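CysQ, sulfite synthesis pathway protein (Bacteroides thetaiotaomicron VPI-5482, PDB 3B8B) probably hydrolyses adenosine 3',5'-bisphosphate to AMP and phosphate, using magnesium as its cofactor. Local coordinates at residues Ile28-Lys33 with Val72-Glu77; Ile62-Ala67 with Leu83-Lys88. One frame throughout, in Å; residues are numbered along the deposited sequence.

Contact 1: residues Ile28-Lys33 with Val72-Glu77; sequences IDAALK and VAILNE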
loop_
_atom_site.group_PDB
_atom_site.type_symbol
_atom_site.label_atom_id
_atom_site.label_comp_id
_atom_site.label_asym_id
_atom_site.label_seq_id
_atom_site.Cartn_x
_atom_site.Cartn_y
_atom_site.Cartn_z
ATOM N N ILE A 28 4.174 -2.212 11.211
ATOM C CA ILE A 28 3.139 -1.301 11.691
ATOM C C ILE A 28 3.788 -0.104 12.392
ATOM O O ILE A 28 3.477 1.053 12.119
ATOM C CB ILE A 28 2.146 -2.022 12.636
ATOM C CG1 ILE A 28 1.325 -3.052 11.842
ATOM C CG2 ILE A 28 1.289 -0.993 13.382
ATOM C CD1 ILE A 28 0.454 -3.939 12.682
ATOM N N ASP A 29 4.705 -0.396 13.316
ATOM C CA ASP A 29 5.449 0.622 14.073
ATOM C C ASP A 29 6.132 1.580 13.100
ATOM O O ASP A 29 5.988 2.811 13.216
ATOM C CB ASP A 29 6.466 -0.139 14.953
ATOM C CG ASP A 29 7.172 0.713 16.007
ATOM O OD1 ASP A 29 6.912 1.929 16.141
ATOM O OD2 ASP A 29 8.071 0.135 16.718
ATOM N N ALA A 30 6.856 1.015 12.141
ATOM C CA ALA A 30 7.579 1.815 11.155
ATOM C C ALA A 30 6.632 2.727 10.347
ATOM O O ALA A 30 6.948 3.903 10.088
ATOM C CB ALA A 30 8.328 0.919 10.214
ATOM N N ALA A 31 5.506 2.166 9.913
ATOM C CA ALA A 31 4.573 2.928 9.086
ATOM C C ALA A 31 4.033 4.126 9.867
ATOM O O ALA A 31 3.877 5.231 9.321
ATOM C CB ALA A 31 3.390 2.028 8.622
ATOM N N LEU A 32 3.676 3.909 11.127
ATOM C CA LEU A 32 3.150 4.993 11.957
ATOM C C LEU A 32 4.207 6.060 12.229
ATOM O O LEU A 32 3.926 7.262 12.221
ATOM C CB LEU A 32 2.608 4.435 13.264
ATOM C CG LEU A 32 1.403 3.510 13.110
ATOM C CD1 LEU A 32 1.049 2.775 14.443
ATOM C CD2 LEU A 32 0.162 4.253 12.576
ATOM N N LYS A 33 5.432 5.623 12.508
ATOM C CA LYS A 33 6.519 6.561 12.721
ATOM C C LYS A 33 6.748 7.419 11.456
ATOM O O LYS A 33 6.940 8.654 11.554
ATOM C CB LYS A 33 7.803 5.817 13.107
ATOM C CG LYS A 33 7.743 5.077 14.475
ATOM C CD LYS A 33 8.111 5.900 15.637
ATOM C CE LYS A 33 8.061 5.079 16.971
ATOM N NZ LYS A 33 8.944 3.839 17.110
ATOM N N VAL A 72 13.509 2.709 8.102
ATOM C CA VAL A 72 14.685 1.833 8.115
ATOM C C VAL A 72 15.314 1.747 9.511
ATOM O O VAL A 72 15.941 0.738 9.852
ATOM C CB VAL A 72 15.712 2.122 6.991
ATOM C CG1 VAL A 72 15.036 2.018 5.618
ATOM C CG2 VAL A 72 16.428 3.458 7.207
ATOM N N ALA A 73 15.130 2.768 10.347
ATOM C CA ALA A 73 15.613 2.710 11.721
ATOM C C ALA A 73 15.047 1.466 12.406
ATOM O O ALA A 73 15.728 0.840 13.217
ATOM C CB ALA A 73 15.271 3.973 12.527
ATOM N N ILE A 74 13.821 1.091 12.050
ATOM C CA ILE A 74 13.183 -0.117 12.565
ATOM C C ILE A 74 13.481 -1.340 11.689
ATOM O O ILE A 74 13.978 -2.337 12.204
ATOM C CB ILE A 74 11.651 0.098 12.763
ATOM C CG1 ILE A 74 11.412 1.155 13.855
ATOM C CG2 ILE A 74 10.923 -1.231 13.069
ATOM C CD1 ILE A 74 10.003 1.702 13.878
ATOM N N LEU A 75 13.226 -1.259 10.384
ATOM C CA LEU A 75 13.358 -2.443 9.538
ATOM C C LEU A 75 14.804 -2.957 9.429
ATOM O O LEU A 75 15.029 -4.152 9.277
ATOM C CB LEU A 75 12.769 -2.217 8.152
ATOM C CG LEU A 75 11.272 -1.857 8.125
ATOM C CD1 LEU A 75 10.792 -1.784 6.636
ATOM C CD2 LEU A 75 10.450 -2.863 8.950
ATOM N N ASN A 76 15.787 -2.073 9.545
ATOM C CA ASN A 76 17.182 -2.522 9.501
ATOM C C ASN A 76 17.527 -3.490 10.641
ATOM O O ASN A 76 18.482 -4.267 10.541
ATOM C CB ASN A 76 18.152 -1.340 9.565
ATOM C CG ASN A 76 18.267 -0.564 8.252
ATOM O OD1 ASN A 76 17.866 -1.026 7.176
ATOM N ND2 ASN A 76 18.806 0.639 8.350
ATOM N N GLU A 77 16.779 -3.386 11.739
ATOM C CA GLU A 77 16.970 -4.238 12.920
ATOM C C GLU A 77 16.445 -5.669 12.723
ATOM O O GLU A 77 16.843 -6.603 13.425
ATOM C CB GLU A 77 16.282 -3.627 14.142
ATOM C CG GLU A 77 16.863 -2.314 14.562
ATOM C CD GLU A 77 18.298 -2.490 14.996
ATOM O OE1 GLU A 77 18.573 -3.406 15.819
ATOM O OE2 GLU A 77 19.158 -1.726 14.503
#
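Ile74 reaches from helix 59-75 to the side of helix 20-43 and touches it chiefly through its CD1 methyl. That methyl settles over the backbone of Ala30, 3.6 Å from its CA and 4.1 Å from its CB. CG1 points opposite the carbonyl carbon (chi1 -65°) and the chain runs on extended, which carries CD1 out to the neighbouring helix. Next to Ala30, Asp29 turns the flat of its carboxylate to the same methyl: CD1 is 3.7 Å from CG and 3.8 Å from each of OD1 and OD2. Lys33, one helical turn on, folds back so that NZ makes a salt bridge to Asp29 OD1 at 3.0 Å, on the syn side, and itself lies 4.0 Å from Ile74 CD1. With an alanine in place of Asp29, the Lys33 ammonium is likely to lose its mate and be free to swing, and the Ile74 methyl to lose one covering face. Beneath, Ala30 and Leu75 both rest on Ile124 of strand 121-128, so the two helices share a sheet face. Between these helical turns the contact is van der Waals packing, with the ion pair kept inside one helix.

Contact 2: residues Ile62-Ala67 with Leu83-Lys88; sequences IADRKA and LSEEGK. With SO4 (sulfate ion), chain D.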
loop_
_atom_site.group_PDB
_atom_site.type_symbol
_atom_site.label_atom_id
_atom_site.label_comp_id
_atom_site.label_asym_id
_atom_site.label_seq_id
_atom_site.Cartn_x
_atom_site.Cartn_y
_atom_site.Cartn_z
ATOM N N ILE A 62 11.831 16.290 1.523
ATOM C CA ILE A 62 12.157 16.199 2.932
ATOM C C ILE A 62 11.277 15.147 3.621
ATOM O O ILE A 62 11.767 14.294 4.352
ATOM C CB ILE A 62 12.029 17.567 3.630
ATOM C CG1 ILE A 62 13.029 18.579 3.035
ATOM C CG2 ILE A 62 12.281 17.454 5.122
ATOM C CD1 ILE A 62 12.767 20.014 3.485
ATOM N N ALA A 63 9.974 15.180 3.358
ATOM C CA ALA A 63 9.068 14.197 3.950
ATOM C C ALA A 63 9.426 12.772 3.555
ATOM O O ALA A 63 9.393 11.870 4.403
ATOM C CB ALA A 63 7.605 14.504 3.535
ATOM N N ASP A 64 9.722 12.554 2.272
ATOM C CA ASP A 64 10.066 11.218 1.793
ATOM C C ASP A 64 11.342 10.731 2.498
ATOM O O ASP A 64 11.426 9.566 2.948
ATOM C CB ASP A 64 10.231 11.232 0.271
ATOM C CG ASP A 64 10.659 9.889 -0.287
ATOM O OD1 ASP A 64 9.807 8.994 -0.442
ATOM O OD2 ASP A 64 11.859 9.738 -0.570
ATOM N N ARG A 65 12.320 11.626 2.616
ATOM C CA ARG A 65 13.581 11.262 3.288
ATOM C C ARG A 65 13.356 10.947 4.761
ATOM O O ARG A 65 13.856 9.931 5.259
ATOM C CB ARG A 65 14.668 12.341 3.175
ATOM C CG ARG A 65 15.972 11.916 3.889
ATOM C CD ARG A 65 17.065 12.979 3.905
ATOM N NE ARG A 65 16.593 14.314 4.276
ATOM C CZ ARG A 65 16.452 14.784 5.511
ATOM N NH1 ARG A 65 16.023 16.027 5.671
ATOM N NH2 ARG A 65 16.738 14.042 6.582
ATOM N N LYS A 66 12.621 11.799 5.469
ATOM C CA LYS A 66 12.420 11.586 6.908
ATOM C C LYS A 66 11.589 10.312 7.157
ATOM O O LYS A 66 11.823 9.583 8.135
ATOM C CB LYS A 66 11.785 12.808 7.571
ATOM C CG LYS A 66 12.708 14.025 7.545
ATOM C CD LYS A 66 12.423 15.010 8.656
ATOM C CE LYS A 66 13.572 16.037 8.845
ATOM N NZ LYS A 66 14.836 15.512 9.482
ATOM N N ALA A 67 10.622 10.054 6.276
ATOM C CA ALA A 67 9.815 8.833 6.352
ATOM C C ALA A 67 10.687 7.604 6.162
ATOM O O ALA A 67 10.585 6.630 6.915
ATOM C CB ALA A 67 8.675 8.864 5.301
ATOM N N LEU A 83 14.372 -3.010 0.501
ATOM C CA LEU A 83 14.331 -2.405 -0.811
ATOM C C LEU A 83 13.338 -1.258 -0.715
ATOM O O LEU A 83 12.118 -1.481 -0.665
ATOM C CB LEU A 83 13.902 -3.424 -1.850
ATOM C CG LEU A 83 13.700 -2.903 -3.274
ATOM C CD1 LEU A 83 15.018 -2.310 -3.790
ATOM C CD2 LEU A 83 13.205 -4.028 -4.150
ATOM N N SER A 84 13.867 -0.038 -0.639
ATOM C CA SER A 84 13.043 1.184 -0.458
ATOM C C SER A 84 13.099 2.060 -1.667
ATOM O O SER A 84 14.154 2.221 -2.313
ATOM C CB SER A 84 13.510 2.007 0.751
ATOM O OG SER A 84 12.757 3.232 0.888
ATOM N N GLU A 85 11.961 2.694 -1.941
ATOM C CA GLU A 85 11.883 3.725 -2.957
ATOM C C GLU A 85 12.912 4.851 -2.717
ATOM O O GLU A 85 13.437 5.411 -3.703
ATOM C CB GLU A 85 10.453 4.283 -2.962
ATOM C CG GLU A 85 10.145 5.410 -4.019
ATOM C CD GLU A 85 10.779 6.755 -3.646
ATOM O OE1 GLU A 85 10.907 7.052 -2.431
ATOM O OE2 GLU A 85 11.144 7.519 -4.580
ATOM N N GLU A 86 13.192 5.166 -1.438
ATOM C CA GLU A 86 14.118 6.260 -1.075
ATOM C C GLU A 86 15.540 5.755 -0.723
ATOM O O GLU A 86 16.420 6.543 -0.335
ATOM C CB GLU A 86 13.476 7.089 0.066
ATOM C CG GLU A 86 14.300 8.183 0.742
ATOM C CD GLU A 86 14.770 9.298 -0.178
ATOM O OE1 GLU A 86 14.398 9.322 -1.377
ATOM O OE2 GLU A 86 15.531 10.162 0.317
ATOM N N GLY A 87 15.774 4.453 -0.883
ATOM C CA GLY A 87 17.043 3.849 -0.534
ATOM C C GLY A 87 18.074 4.151 -1.588
ATOM O O GLY A 87 17.728 4.477 -2.717
ATOM N N LYS A 88 19.343 4.028 -1.210
ATOM C CA LYS A 88 20.447 4.167 -2.157
ATOM C C LYS A 88 20.254 3.163 -3.289
ATOM O O LYS A 88 19.724 2.069 -3.061
ATOM C CB LYS A 88 21.782 3.892 -1.469
ATOM C CG LYS A 88 22.094 4.795 -0.279
ATOM C CD LYS A 88 22.769 6.101 -0.697
ATOM C CE LYS A 88 23.139 6.949 0.529
ATOM N NZ LYS A 88 23.873 6.163 1.583
HETATM S S SO4 D . 19.783 3.997 2.825
HETATM O O1 SO4 D . 21.186 3.703 3.123
HETATM O O2 SO4 D . 19.698 5.384 2.373
HETATM O O3 SO4 D . 19.312 3.096 1.769
HETATM O O4 SO4 D . 18.971 3.808 4.033
#
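Asp64 lays its carboxylate against the side chain of Glu86, OD2 lying 2.7 Å from Glu86 OE1 in the conformers described. Asp64, Arg65 and Glu86 each have a second deposited conformer, so the closeness of their side chains is provisional. Here helix 59-75 faces the turn that follows strand 82-84 in the inositol monophosphatase fold, and the turn carries Glu85 of the predicted magnesium and substrate site. With CG anti to the backbone N (chi1 177°), Asp64 extends straight from the helix to the turn. Its other oxygen, OD1, comes within 3.0 Å of Glu85 OE1, a meeting of two acceptors and not a hydrogen bond. Glu85 is a predicted magnesium ligand, and its side chain touches Asp105, another; a cation bound here would be expected to offset this gathering of acidic groups. The carboxylate planes of Asp64 and Glu86 stand nearly perpendicular, 85° apart. Beside them, Glu86 OE2 rests 3.7 Å from Arg65 CB, against the root of the arginine, while the Arg65 guanidinium leads away from the turn.

The backbone of the turn has its own hydrogen bonds. Ser84 to Gly87 form a type I beta turn, closed from Gly87 N to Ser84 O. Within it, Ser84 OG accepts a hydrogen bond from Glu86 N at 3.1 Å, an ST turn, and is also hydrogen-bonded to ND1 of His68. The other ring nitrogen, His68 NE2, is hydrogen-bonded to a sulfate, probably from the crystallisation liquor, so one imidazole joins the serine of the turn to the anion. The sulfate is gripped from the turn side too: Lys88 N gives its hydrogen to sulfate O3 at 3.1 Å, with an N-H...O angle of 160°.

Overall arrangement
From the N terminus the chain runs up helix 20-43, passes through a partly disordered connection and enters helix 59-75, which holds residues 62-67 and the first part of 72-77. Contact 1 closes the first loop by bringing 72-77 back to helix 20-43. Contact 2 closes a shorter one, when the chain leaves helix 59-75, forms strand 82-84 and sets the following turn beside 62-67. The loops cross: 62-67 lies between the segments of contact 1, and 83-88 beyond 72-77. Their centres are 12 Å apart and their nearest atoms about 5 Å, with no touch. Helix 59-75 is tied to its partner helix near its C-terminal end and, farther back, to the turn after edge strand 82-84 of the six-stranded sheet.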